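Local coordinates for pectate lyase/Amb allergen (Acidovorax citrulli, PDB 4HWV), which probably cleaves pectate by calcium-dependent beta-elimination, as a secreted lyase of polysaccharide lyase family 1, at residues Ala15-Ser20 / Ser168-Gly173; Val47-Leu53 / Ile87-Gly93; Ile54-Tyr58 / Ile161-Thr167; Leu57-Thr61 / Val70-Asp75; Phe202-Phe206 / Ser245-Arg249. All blocks are in the same frame, centred on the assembly; numbering follows the deposited sequence. Where two conformers were deposited one is given.

Interaction 1: residues Ala15-Ser20 / Ser168-Gly173; sequences AGSIDS and SLLGIG
Leu170, on strand 167-171 of the right-handed parallel beta-helix, packs against Ile18, Asp19 and Ser20 of the N-terminal loop, which runs over the strand almost the other way (end-to-end directions 157° apart). At the root of the leucine, CB lies against Ile18 CG2 at 4.2 Å. CG stands anti to the residue's own carbonyl carbon (chi1 -59°), and the fork above it is pressed against loop backbone: CD1 comes within 3.4 Å of Ile18 O and 3.8 Å of Ser20 OG, while CD2 stops 3.9 Å from Asp19 O. The methyls therefore meet mostly oxygens, and those carbonyls spend their hydrogen bonds on arginines of the flanking strands, Ile18 O with Arg82 and Asp19 O with Arg198.

Further along, Ile172 supplies the other apolar patch. Its CG2 branch sits 3.9 Å from Gly16 N and 4.1 Å from Ala15 CB, so it touches both loop residues. Glu484 clamps this end with its carboxylate, OE1 binding the backbone N of both Gly16 and Gly173 and OE2 that of Ile18. Where the loop reaches Ser168, two buried hydroxyls meet tip to tip: Ser20 OG is hydrogen-bonded to Ser168 OG at 2.6 Å, and Ser168 OG also pairs with Gly36 N.

Interaction 2: residues Val47-Leu53 / Ile87-Gly93; sequences VANRNEL and IDLNVDG
One water is gripped by three groups from both segments: it accepts from Arg50 NH1 (2.8 Å), in the plane of the guanidinium at its edge, and donates to Asn51 OD1 (2.7 Å) and to Asp92 O (2.8 Å). The amide of Asn51 is thereby used at both ends, because its ND2 binds Gly93 O at 3.0 Å. That bond is nearly straight (171°) and lies in the amide plane of Asn51, yet it reaches the Gly93 carbonyl from above its plane. Arg50 runs out fully extended from a CG anti to its backbone N (chi1 -180°), and the methylenes rub along the turn after strand 86-88: CD lies 3.4 Å from Leu89 O and 3.7 Å from Val91 CG2. Val91 O lies over one face of the guanidinium, buried without a hydrogen-bonding partner in the model, while NH2 reaches on to Val158 O and Gly68 O. Helix 50-57 packs on the first strands of the parallel beta-helix, consistent with the N-terminal capping helix of related pectate lyases, and Asn49 is its N-cap, with OD1 accepting from Glu52 N. Beneath the first turn, Ile87 is wedged against the chain: CG1 touches Ala48 C at 3.6 Å, CG2 faces Arg50 N, and CD1 reaches Val47 CG2. A second water joins Arg50 N to Asp88 O, and on the buried side the Leu53 and Leu89 side chains cross at about a right angle, with CD2 of Leu53 4.1 Å from CD2 of Leu89.

Interaction 3: residues Ile54-Tyr58 / Ile161-Thr167; sequences IQALY and ISVPDNT
Two torsions aim the fork of Leu57 at strand 160-163 and the turn after it: CG is anti to the carbonyl carbon (chi1 -67°) and chi2 is extended at 166°, which sends CD1 to Ile161 and CD2 to Pro164. The packing is tight on the first branch, where CD1 and Ile161 CG2 are only 3.4 Å apart, closer than usual van der Waals contact. The same methyl lies 3.6 Å from Ser162 O, a carbonyl buried here with no hydrogen-bonding partner in the model. On the second branch CD2 rests 3.7 Å from Pro164 CD and 3.9 Å from Thr167 CG2; the Leu57 side chain crosses both at about a right angle. Thr167 is itself tied to the turn, its OG1 donating to Pro164 O at 2.8 Å.

One helical turn earlier, Ile54 CD1 meets Ile161 CD1. The polar part is a water hydrogen-bonded to Tyr58 OH at 2.8 Å and accepting from Ser162 N at 2.9 Å; it joins the phenol to the strand.

The C-terminal half of helix 50-57 thus lies against 160-163, an edge strand of a four-stranded parallel face whose next member is 182-185. Ile81 of strand 79-83 backs Ala56, Leu57 and Thr167, and Tyr45 and Val47 of strand 44-47 touch Ala56.

Interaction 4: residues Leu57-Thr61 / Val70-Asp75; sequences LYGNT and VQGTPD
The Schellman motif that ends helix 50-57, with Gly59 at C-prime, merges with a type I' turn from Tyr58 to Thr61, and this helix end is clasped by Val70-Asp75. Gly59 takes the positive phi (54°) that lets its N bind Ala56 O and the next N, of Asn60, bind Gln55 O. The Tyr58 ring is sandwiched by CH-pi contacts. Val70 CG1 stands over one face, 4.1 Å from the ring centroid, and Pro74 lies on the opposite face, its CG off-centre at 4.2 Å; Gly72 C meets the ring edge in its plane.

Two hydrogen bonds tie the helix end to Val70-Asp75. Asp75 N donates to Leu57 O at 2.9 Å, nearly straight (170°) and in the carbonyl plane, while Asp75's carboxylate turns to Arg43 in a salt bridge. Thr61 OG1, set between its own N and carbonyl carbon (chi1 71°), accepts from Thr73 N at 3.0 Å and gives its proton to Tyr58 O at 2.8 Å. Tyr58 O takes a second bond from Thr61 N.

Both bonds from Thr61 matter because Tyr58 O and Thr73 O, both acceptors, are just 3.2 Å apart. The N-H and the O-H of Thr61, both given to Tyr58 O, probably offset the unfavourable pairing, and the threonine hydroxyl, used as donor and acceptor at once, has its rotation fixed.

Interaction 5: residues Phe202-Phe206 / Ser245-Arg249; sequences FEDAF and SDGDR
Arg249 lies flat on Phe206 and grips Asp204 at the same time, which makes this the dense side of the contact. The guanidinium and ring planes are 3° apart and their centres 3.6 Å, a parallel stack with cation-pi character. The bend of the arginine at chi3 (-69°) folds the group back over the ring. Its edge then faces Asp204, whose OD2 takes both NE at 2.7 Å, on the syn lone pair, and NH2 at 3.0 Å, from above the carboxylate plane; the two flat groups stand almost perpendicular (86°). His277 holds the other oxygen, OD1, and His276 stacks on Phe206.

Beside this cluster runs the parallel beta-helix itself. Strands 201-203 and 243-245 pair in parallel, with Asp204 N bound to Ser245 O at 2.9 Å and Ser245 N to Phe202 O at 3.1 Å. Ser245 OG then accepts from Gly247 N in an ST turn that overlaps the type II' turn from Asp246 to Arg249. The Asp246 side chain is about 11 Å from the bound calcium ion.

The Glu203 and Asp248 side is looser and wet. One water lies 2.8 Å from Glu203 OE1 and accepts from Asp248 N, and another sits beside Asp204 OD2. Asp248's carboxylate is held by His250 and His252 of the second subunit, and Glu203 by Lys177. Asp204 OD2 and Asp248 OD1 are 4.8 Å apart, a proximity of acids that the positive charge of Arg249 probably eases; salt bridge and stack both join this last residue of the turn to Asp204 and Phe206.

Interactions 2, 3 and 4 gather round helix 50-57: 2 holds its capped N-terminal end, 3 its buried apolar flank and 4 its exit, with Leu57 and Tyr58 shared by the last two, whose centres lie about 7 Å apart. Leu89 and Arg50 of interaction 2 pack on Ile161 of interaction 3. Interaction 1 continues from 3 and binds the N-terminal loop to strand 167-171. Interactions 1, 3 and 5 are buried, 2 partly so, and 4 lies at the surface. Apolar branches dominate 3; 2 mixes apolar packing with an amide bond and bridging waters; a hydroxyl pair serves 1, a backbone bond and a threonine hydroxyl serve 4, whereas 5, nearest the chain centre, relies on charge and aromatic stacking.

Interaction 1: residues Ala15-Ser20 / Ser168-Gly173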
# COMPACT_ATOMS: atom_id res chain seq x y z
N ALA A 15 -13.99 -20.24 -12.99
CA ALA A 15 -14.22 -18.81 -12.85
C ALA A 15 -15.59 -18.42 -13.40
O ALA A 15 -16.01 -18.88 -14.47
CB ALA A 15 -13.14 -18.05 -13.56
N GLY A 16 -16.30 -17.56 -12.66
CA GLY A 16 -17.59 -17.08 -13.11
C GLY A 16 -18.75 -18.00 -12.84
O GLY A 16 -19.85 -17.76 -13.35
N SER A 17 -18.56 -19.04 -12.03
CA SER A 17 -19.61 -20.03 -11.84
C SER A 17 -20.11 -20.22 -10.41
O SER A 17 -21.14 -20.86 -10.22
CB SER A 17 -19.16 -21.38 -12.39
OG SER A 17 -18.27 -22.03 -11.49
N ILE A 18 -19.42 -19.69 -9.40
CA ILE A 18 -19.89 -19.90 -8.03
C ILE A 18 -21.33 -19.37 -7.83
O ILE A 18 -21.75 -18.41 -8.48
CB ILE A 18 -18.94 -19.24 -6.99
CG1 ILE A 18 -19.17 -19.81 -5.59
CG2 ILE A 18 -19.06 -17.72 -6.99
CD1 ILE A 18 -18.71 -21.25 -5.42
N ASP A 19 -22.07 -20.02 -6.95
CA ASP A 19 -23.42 -19.56 -6.63
C ASP A 19 -23.49 -18.92 -5.25
O ASP A 19 -22.47 -18.50 -4.71
CB ASP A 19 -24.44 -20.69 -6.80
CG ASP A 19 -24.20 -21.86 -5.85
OD1 ASP A 19 -23.38 -21.75 -4.92
OD2 ASP A 19 -24.86 -22.88 -6.01
N SER A 20 -24.69 -18.83 -4.69
CA SER A 20 -24.93 -18.02 -3.52
C SER A 20 -25.36 -18.82 -2.31
O SER A 20 -25.74 -18.24 -1.30
CB SER A 20 -25.97 -16.94 -3.80
OG SER A 20 -25.55 -16.11 -4.89
N SER A 168 -26.90 -10.85 -5.00
CA SER A 168 -25.60 -11.49 -4.86
C SER A 168 -24.53 -10.71 -5.60
O SER A 168 -24.72 -10.37 -6.78
CB SER A 168 -25.63 -12.91 -5.40
OG SER A 168 -26.47 -13.71 -4.59
N LEU A 169 -23.43 -10.41 -4.91
CA LEU A 169 -22.23 -9.84 -5.52
C LEU A 169 -21.18 -10.93 -5.44
O LEU A 169 -20.78 -11.33 -4.34
CB LEU A 169 -21.75 -8.60 -4.76
CG LEU A 169 -22.74 -7.44 -4.73
CD1 LEU A 169 -22.26 -6.35 -3.78
CD2 LEU A 169 -22.93 -6.85 -6.09
N LEU A 170 -20.74 -11.42 -6.61
CA LEU A 170 -19.89 -12.60 -6.66
C LEU A 170 -18.66 -12.29 -7.50
O LEU A 170 -18.77 -12.03 -8.69
CB LEU A 170 -20.66 -13.80 -7.26
CG LEU A 170 -21.94 -14.21 -6.52
CD1 LEU A 170 -22.66 -15.31 -7.29
CD2 LEU A 170 -21.71 -14.66 -5.07
N GLY A 171 -17.49 -12.26 -6.87
CA GLY A 171 -16.28 -12.02 -7.64
C GLY A 171 -15.99 -13.13 -8.63
O GLY A 171 -16.22 -14.30 -8.33
N ILE A 172 -15.45 -12.76 -9.80
CA ILE A 172 -14.97 -13.76 -10.76
C ILE A 172 -13.49 -14.06 -10.52
O ILE A 172 -12.65 -13.15 -10.47
CB ILE A 172 -15.13 -13.25 -12.21
CG1 ILE A 172 -16.62 -13.09 -12.53
CG2 ILE A 172 -14.42 -14.17 -13.20
CD1 ILE A 172 -16.89 -12.32 -13.82
N GLY A 173 -13.15 -15.34 -10.40
CA GLY A 173 -11.73 -15.70 -10.45
C GLY A 173 -10.97 -15.31 -9.19
O GLY A 173 -11.50 -15.34 -8.08

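Interaction 2: residues Val47-Leu53 / Ile87-Gly93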
# COMPACT_ATOMS: atom_id res chain seq x y z
N VAL A 47 -20.06 -7.12 -14.35
CA VAL A 47 -19.75 -5.70 -14.29
C VAL A 47 -18.26 -5.45 -14.01
O VAL A 47 -17.61 -6.22 -13.30
CB VAL A 47 -20.62 -5.00 -13.20
CG1 VAL A 47 -22.10 -5.22 -13.51
CG2 VAL A 47 -20.31 -5.49 -11.80
N ALA A 48 -17.74 -4.37 -14.58
CA ALA A 48 -16.31 -4.10 -14.57
C ALA A 48 -15.97 -2.65 -14.19
O ALA A 48 -14.80 -2.26 -14.19
CB ALA A 48 -15.68 -4.46 -15.93
N ASN A 49 -16.99 -1.85 -13.87
CA ASN A 49 -16.76 -0.47 -13.45
C ASN A 49 -17.94 0.02 -12.64
O ASN A 49 -18.98 -0.68 -12.52
CB ASN A 49 -16.47 0.44 -14.66
CG ASN A 49 -17.66 0.57 -15.60
OD1 ASN A 49 -18.73 1.00 -15.18
ND2 ASN A 49 -17.47 0.24 -16.88
N ARG A 50 -17.80 1.21 -12.06
CA ARG A 50 -18.79 1.74 -11.15
C ARG A 50 -20.15 1.95 -11.81
O ARG A 50 -21.20 1.68 -11.20
CB ARG A 50 -18.27 3.05 -10.56
CG ARG A 50 -19.23 3.73 -9.56
CD ARG A 50 -18.63 5.02 -8.97
NE ARG A 50 -19.54 5.65 -8.02
CZ ARG A 50 -20.58 6.41 -8.38
NH1 ARG A 50 -20.81 6.65 -9.68
NH2 ARG A 50 -21.39 6.91 -7.45
N ASN A 51 -20.15 2.44 -13.05
CA ASN A 51 -21.42 2.65 -13.75
C ASN A 51 -22.17 1.34 -13.98
O ASN A 51 -23.38 1.26 -13.72
CB ASN A 51 -21.21 3.36 -15.10
CG ASN A 51 -20.83 4.83 -14.95
OD1 ASN A 51 -21.06 5.44 -13.92
ND2 ASN A 51 -20.31 5.41 -16.02
N GLU A 52 -21.46 0.32 -14.44
CA GLU A 52 -22.09 -0.98 -14.68
C GLU A 52 -22.61 -1.61 -13.40
O GLU A 52 -23.70 -2.19 -13.37
CB GLU A 52 -21.12 -1.93 -15.36
CG GLU A 52 -20.73 -1.50 -16.79
CD GLU A 52 -19.72 -2.42 -17.43
OE1 GLU A 52 -19.24 -3.36 -16.77
OE2 GLU A 52 -19.40 -2.22 -18.63
N LEU A 53 -21.83 -1.49 -12.33
CA LEU A 53 -22.26 -2.01 -11.03
C LEU A 53 -23.57 -1.33 -10.58
O LEU A 53 -24.53 -2.00 -10.18
CB LEU A 53 -21.16 -1.78 -9.99
CG LEU A 53 -21.56 -2.12 -8.56
CD1 LEU A 53 -21.91 -3.59 -8.35
CD2 LEU A 53 -20.40 -1.74 -7.63
N ILE A 87 -13.06 -2.77 -9.74
CA ILE A 87 -13.99 -1.65 -9.80
C ILE A 87 -13.57 -0.59 -8.78
O ILE A 87 -13.59 -0.83 -7.58
CB ILE A 87 -15.44 -2.11 -9.53
CG1 ILE A 87 -15.85 -3.10 -10.63
CG2 ILE A 87 -16.38 -0.90 -9.44
CD1 ILE A 87 -17.27 -3.60 -10.55
N ASP A 88 -13.18 0.57 -9.29
CA ASP A 88 -12.81 1.71 -8.46
C ASP A 88 -14.08 2.52 -8.23
O ASP A 88 -14.69 3.03 -9.17
CB ASP A 88 -11.78 2.55 -9.22
CG ASP A 88 -11.20 3.69 -8.38
OD1 ASP A 88 -11.60 3.87 -7.21
OD2 ASP A 88 -10.34 4.42 -8.92
N LEU A 89 -14.46 2.66 -6.97
CA LEU A 89 -15.67 3.41 -6.64
C LEU A 89 -15.46 4.91 -6.52
O LEU A 89 -16.44 5.66 -6.51
CB LEU A 89 -16.32 2.88 -5.35
CG LEU A 89 -16.81 1.43 -5.42
CD1 LEU A 89 -17.36 1.01 -4.06
CD2 LEU A 89 -17.85 1.24 -6.54
N ASN A 90 -14.20 5.37 -6.42
CA ASN A 90 -13.92 6.80 -6.24
C ASN A 90 -13.71 7.44 -7.61
O ASN A 90 -12.63 7.98 -7.91
CB ASN A 90 -12.72 7.00 -5.31
CG ASN A 90 -12.53 8.45 -4.90
OD1 ASN A 90 -13.48 9.13 -4.51
ND2 ASN A 90 -11.31 8.93 -4.99
N VAL A 91 -14.74 7.36 -8.45
CA VAL A 91 -14.69 7.88 -9.82
C VAL A 91 -15.99 8.60 -10.16
O VAL A 91 -17.03 8.33 -9.56
CB VAL A 91 -14.43 6.77 -10.86
CG1 VAL A 91 -13.16 5.98 -10.50
CG2 VAL A 91 -15.63 5.83 -10.97
N ASP A 92 -15.92 9.49 -11.14
CA ASP A 92 -17.11 10.24 -11.54
C ASP A 92 -17.93 9.47 -12.59
O ASP A 92 -17.68 8.29 -12.84
CB ASP A 92 -16.76 11.67 -12.00
CG ASP A 92 -15.97 11.70 -13.30
OD1 ASP A 92 -15.92 10.68 -14.02
OD2 ASP A 92 -15.40 12.77 -13.63
N GLY A 93 -18.94 10.13 -13.16
CA GLY A 93 -19.83 9.50 -14.12
C GLY A 93 -19.16 9.12 -15.43
O GLY A 93 -19.76 8.40 -16.24
O HOH W 1 -19.28 6.13 -11.99
O HOH W 2 -15.15 2.13 -11.79

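Interaction 3: residues Ile54-Tyr58 / Ile161-Thr167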
# COMPACT_ATOMS: atom_id res chain seq x y z
N ILE A 54 -23.61 -0.01 -10.66
CA ILE A 54 -24.82 0.73 -10.29
C ILE A 54 -26.01 0.33 -11.17
O ILE A 54 -27.11 0.09 -10.66
CB ILE A 54 -24.57 2.25 -10.31
CG1 ILE A 54 -23.64 2.62 -9.16
CG2 ILE A 54 -25.90 3.03 -10.23
CD1 ILE A 54 -23.00 4.00 -9.32
N GLN A 55 -25.82 0.24 -12.49
CA GLN A 55 -26.96 -0.15 -13.33
C GLN A 55 -27.47 -1.55 -12.97
O GLN A 55 -28.68 -1.80 -12.99
CB GLN A 55 -26.63 -0.08 -14.82
CG GLN A 55 -26.39 1.33 -15.36
CD GLN A 55 -27.56 2.30 -15.17
OE1 GLN A 55 -28.67 1.92 -14.78
NE2 GLN A 55 -27.30 3.57 -15.44
N ALA A 56 -26.58 -2.47 -12.63
CA ALA A 56 -27.02 -3.80 -12.23
C ALA A 56 -27.84 -3.73 -10.95
O ALA A 56 -28.92 -4.34 -10.83
CB ALA A 56 -25.82 -4.73 -12.08
N LEU A 57 -27.36 -2.96 -9.98
CA LEU A 57 -28.07 -2.82 -8.71
C LEU A 57 -29.43 -2.13 -8.88
O LEU A 57 -30.36 -2.37 -8.10
CB LEU A 57 -27.21 -2.04 -7.71
CG LEU A 57 -25.93 -2.75 -7.25
CD1 LEU A 57 -25.01 -1.78 -6.55
CD2 LEU A 57 -26.23 -3.93 -6.33
N TYR A 58 -29.52 -1.27 -9.89
CA TYR A 58 -30.71 -0.46 -10.12
C TYR A 58 -31.57 -0.99 -11.28
O TYR A 58 -32.51 -0.34 -11.71
CB TYR A 58 -30.31 1.01 -10.39
CG TYR A 58 -29.95 1.80 -9.14
CD1 TYR A 58 -28.84 1.46 -8.37
CD2 TYR A 58 -30.73 2.88 -8.73
CE1 TYR A 58 -28.51 2.18 -7.23
CE2 TYR A 58 -30.40 3.62 -7.59
CZ TYR A 58 -29.29 3.25 -6.84
OH TYR A 58 -28.93 3.94 -5.71
N ILE A 161 -22.51 3.11 -2.20
CA ILE A 161 -23.27 2.40 -3.22
C ILE A 161 -24.40 1.62 -2.54
O ILE A 161 -24.15 0.76 -1.69
CB ILE A 161 -22.38 1.40 -3.99
CG1 ILE A 161 -21.15 2.09 -4.60
CG2 ILE A 161 -23.20 0.66 -5.05
CD1 ILE A 161 -21.47 3.11 -5.69
N SER A 162 -25.64 1.94 -2.88
CA SER A 162 -26.80 1.30 -2.27
C SER A 162 -27.04 -0.11 -2.83
O SER A 162 -27.16 -0.30 -4.05
CB SER A 162 -28.04 2.17 -2.53
OG SER A 162 -29.16 1.63 -1.89
N VAL A 163 -27.11 -1.09 -1.94
CA VAL A 163 -27.37 -2.48 -2.34
C VAL A 163 -28.78 -2.88 -1.94
O VAL A 163 -29.13 -2.82 -0.76
CB VAL A 163 -26.35 -3.45 -1.72
CG1 VAL A 163 -26.63 -4.88 -2.15
CG2 VAL A 163 -24.93 -3.04 -2.10
N PRO A 164 -29.62 -3.27 -2.91
CA PRO A 164 -31.02 -3.59 -2.62
C PRO A 164 -31.24 -5.06 -2.25
O PRO A 164 -30.31 -5.86 -2.22
CB PRO A 164 -31.71 -3.29 -3.96
CG PRO A 164 -30.67 -3.75 -4.97
CD PRO A 164 -29.33 -3.33 -4.36
N ASP A 165 -32.50 -5.41 -1.98
CA ASP A 165 -32.88 -6.77 -1.61
C ASP A 165 -32.46 -7.80 -2.64
O ASP A 165 -32.38 -7.51 -3.84
CB ASP A 165 -34.41 -6.89 -1.49
CG ASP A 165 -35.00 -5.85 -0.56
OD1 ASP A 165 -34.99 -4.65 -0.92
OD2 ASP A 165 -35.47 -6.23 0.53
N ASN A 166 -32.24 -9.02 -2.16
CA ASN A 166 -32.12 -10.17 -3.04
C ASN A 166 -30.98 -10.01 -4.03
O ASN A 166 -31.13 -10.23 -5.23
CB ASN A 166 -33.44 -10.47 -3.75
CG ASN A 166 -34.59 -10.64 -2.79
OD1 ASN A 166 -34.50 -11.41 -1.84
ND2 ASN A 166 -35.69 -9.94 -3.04
N THR A 167 -29.82 -9.63 -3.50
CA THR A 167 -28.67 -9.35 -4.34
C THR A 167 -27.51 -10.25 -3.98
O THR A 167 -27.16 -10.38 -2.80
CB THR A 167 -28.22 -7.89 -4.14
OG1 THR A 167 -29.29 -7.02 -4.51
CG2 THR A 167 -26.99 -7.56 -5.01
O HOH W 3 -26.20 3.96 -4.92

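Interaction 4: residues Leu57-Thr61 / Val70-Asp75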
# COMPACT_ATOMS: atom_id res chain seq x y z
N LEU A 57 -27.36 -2.96 -9.98
CA LEU A 57 -28.07 -2.82 -8.71
C LEU A 57 -29.43 -2.13 -8.88
O LEU A 57 -30.36 -2.37 -8.10
CB LEU A 57 -27.21 -2.04 -7.71
CG LEU A 57 -25.93 -2.75 -7.25
CD1 LEU A 57 -25.01 -1.78 -6.55
CD2 LEU A 57 -26.23 -3.93 -6.33
N TYR A 58 -29.52 -1.27 -9.89
CA TYR A 58 -30.71 -0.46 -10.12
C TYR A 58 -31.57 -0.99 -11.28
O TYR A 58 -32.51 -0.34 -11.71
CB TYR A 58 -30.31 1.01 -10.39
CG TYR A 58 -29.95 1.80 -9.14
CD1 TYR A 58 -28.84 1.46 -8.37
CD2 TYR A 58 -30.73 2.88 -8.73
CE1 TYR A 58 -28.51 2.18 -7.23
CE2 TYR A 58 -30.40 3.62 -7.59
CZ TYR A 58 -29.29 3.25 -6.84
OH TYR A 58 -28.93 3.94 -5.71
N GLY A 59 -31.25 -2.18 -11.78
CA GLY A 59 -32.03 -2.75 -12.87
C GLY A 59 -32.13 -1.82 -14.06
O GLY A 59 -33.20 -1.69 -14.69
N ASN A 60 -31.03 -1.15 -14.35
CA ASN A 60 -30.91 -0.25 -15.50
C ASN A 60 -31.82 0.97 -15.41
O ASN A 60 -32.12 1.60 -16.43
CB ASN A 60 -31.11 -1.03 -16.82
CG ASN A 60 -29.91 -1.86 -17.14
OD1 ASN A 60 -28.84 -1.31 -17.38
ND2 ASN A 60 -30.06 -3.18 -17.12
N THR A 61 -32.20 1.35 -14.19
CA THR A 61 -33.00 2.56 -14.01
C THR A 61 -32.17 3.74 -13.50
O THR A 61 -32.71 4.81 -13.30
CB THR A 61 -34.17 2.36 -13.03
OG1 THR A 61 -33.65 2.24 -11.70
CG2 THR A 61 -35.02 1.14 -13.40
N VAL A 70 -26.06 9.52 -8.08
CA VAL A 70 -27.04 8.60 -8.65
C VAL A 70 -28.48 8.97 -8.30
O VAL A 70 -28.78 9.29 -7.15
CB VAL A 70 -26.79 7.17 -8.12
CG1 VAL A 70 -27.80 6.19 -8.68
CG2 VAL A 70 -25.35 6.73 -8.42
N GLN A 71 -29.34 8.90 -9.31
CA GLN A 71 -30.78 8.89 -9.13
C GLN A 71 -31.32 7.59 -9.70
O GLN A 71 -30.72 7.04 -10.61
CB GLN A 71 -31.43 10.02 -9.92
CG GLN A 71 -31.00 11.43 -9.54
CD GLN A 71 -31.59 12.44 -10.51
OE1 GLN A 71 -30.97 12.79 -11.52
NE2 GLN A 71 -32.81 12.89 -10.23
N GLY A 72 -32.44 7.11 -9.18
CA GLY A 72 -33.09 5.97 -9.80
C GLY A 72 -33.70 5.02 -8.78
O GLY A 72 -33.77 5.35 -7.60
N THR A 73 -34.10 3.84 -9.22
CA THR A 73 -34.83 2.91 -8.36
C THR A 73 -34.00 1.65 -8.11
O THR A 73 -33.82 0.85 -9.02
CB THR A 73 -36.16 2.50 -9.01
OG1 THR A 73 -36.92 3.69 -9.25
CG2 THR A 73 -36.95 1.56 -8.09
N PRO A 74 -33.46 1.47 -6.88
CA PRO A 74 -32.76 0.21 -6.59
C PRO A 74 -33.71 -0.95 -6.83
O PRO A 74 -34.89 -0.87 -6.49
CB PRO A 74 -32.39 0.34 -5.10
CG PRO A 74 -32.36 1.84 -4.87
CD PRO A 74 -33.45 2.39 -5.74
N ASP A 75 -33.20 -2.01 -7.45
CA ASP A 75 -34.04 -3.12 -7.91
C ASP A 75 -34.14 -4.20 -6.83
O ASP A 75 -33.14 -4.80 -6.45
CB ASP A 75 -33.39 -3.69 -9.18
CG ASP A 75 -34.20 -4.79 -9.84
OD1 ASP A 75 -35.27 -5.16 -9.34
OD2 ASP A 75 -33.69 -5.31 -10.86

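Interaction 5: residues Phe202-Phe206 / Ser245-Arg249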
# COMPACT_ATOMS: atom_id res chain seq x y z
N PHE A 202 -11.86 -6.40 -1.22
CA PHE A 202 -12.28 -5.04 -0.93
C PHE A 202 -11.08 -4.30 -0.36
O PHE A 202 -10.45 -4.79 0.57
CB PHE A 202 -13.39 -5.06 0.12
CG PHE A 202 -14.71 -5.57 -0.36
CD1 PHE A 202 -15.64 -4.68 -0.91
CD2 PHE A 202 -15.05 -6.92 -0.26
CE1 PHE A 202 -16.86 -5.12 -1.35
CE2 PHE A 202 -16.31 -7.36 -0.70
CZ PHE A 202 -17.21 -6.47 -1.24
N GLU A 203 -10.77 -3.11 -0.89
CA GLU A 203 -9.64 -2.34 -0.35
C GLU A 203 -9.96 -0.88 -0.14
O GLU A 203 -10.51 -0.22 -1.03
CB GLU A 203 -8.43 -2.35 -1.30
CG GLU A 203 -7.85 -3.75 -1.56
CD GLU A 203 -6.71 -3.76 -2.55
OE1 GLU A 203 -6.14 -2.70 -2.85
OE2 GLU A 203 -6.38 -4.87 -3.02
N ASP A 204 -9.58 -0.37 1.03
CA ASP A 204 -9.24 1.04 1.22
C ASP A 204 -10.42 1.98 0.99
O ASP A 204 -10.43 2.76 0.03
CB ASP A 204 -8.04 1.40 0.33
CG ASP A 204 -7.46 2.76 0.63
OD1 ASP A 204 -7.71 3.32 1.72
OD2 ASP A 204 -6.74 3.28 -0.23
N ALA A 205 -11.41 1.90 1.88
CA ALA A 205 -12.51 2.85 1.87
C ALA A 205 -11.99 4.13 2.52
O ALA A 205 -12.02 4.29 3.74
CB ALA A 205 -13.71 2.29 2.63
N PHE A 206 -11.48 5.02 1.68
CA PHE A 206 -10.66 6.16 2.11
C PHE A 206 -11.47 7.44 2.05
O PHE A 206 -12.10 7.77 1.03
CB PHE A 206 -9.47 6.26 1.15
CG PHE A 206 -8.37 7.20 1.61
CD1 PHE A 206 -7.26 6.71 2.29
CD2 PHE A 206 -8.45 8.57 1.32
CE1 PHE A 206 -6.23 7.55 2.68
CE2 PHE A 206 -7.41 9.43 1.70
CZ PHE A 206 -6.30 8.93 2.39
N SER A 245 -9.12 -5.03 3.41
CA SER A 245 -7.93 -4.38 3.98
C SER A 245 -7.93 -2.89 3.68
O SER A 245 -8.77 -2.41 2.91
CB SER A 245 -6.64 -4.97 3.39
OG SER A 245 -6.48 -4.53 2.07
N ASP A 246 -6.96 -2.17 4.23
CA ASP A 246 -6.76 -0.77 3.88
C ASP A 246 -5.92 -0.60 2.60
O ASP A 246 -5.42 0.49 2.33
CB ASP A 246 -6.11 0.00 5.03
CG ASP A 246 -7.09 0.25 6.17
OD1 ASP A 246 -8.31 0.02 5.97
OD2 ASP A 246 -6.63 0.70 7.25
N GLY A 247 -5.79 -1.67 1.81
CA GLY A 247 -5.01 -1.59 0.59
C GLY A 247 -3.60 -1.09 0.88
O GLY A 247 -2.99 -1.48 1.88
N ASP A 248 -3.10 -0.20 0.02
CA ASP A 248 -1.73 0.29 0.18
C ASP A 248 -1.68 1.70 0.77
O ASP A 248 -0.67 2.38 0.62
CB ASP A 248 -0.96 0.20 -1.15
CG ASP A 248 -1.42 1.23 -2.15
OD1 ASP A 248 -2.55 1.75 -1.99
OD2 ASP A 248 -0.65 1.54 -3.10
N ARG A 249 -2.76 2.14 1.42
CA ARG A 249 -2.72 3.38 2.19
C ARG A 249 -2.96 3.06 3.66
O ARG A 249 -4.06 3.26 4.20
CB ARG A 249 -3.74 4.39 1.67
CG ARG A 249 -3.28 5.06 0.37
CD ARG A 249 -4.18 6.21 -0.07
NE ARG A 249 -5.48 5.70 -0.50
CZ ARG A 249 -6.41 6.44 -1.09
NH1 ARG A 249 -6.21 7.75 -1.31
NH2 ARG A 249 -7.52 5.85 -1.50
O HOH W 4 -8.05 -6.36 0.77
O HOH W 5 -4.77 -0.25 -2.58
O HOH W 6 -5.95 2.21 -2.55
O HOH W 7 -10.80 0.56 4.42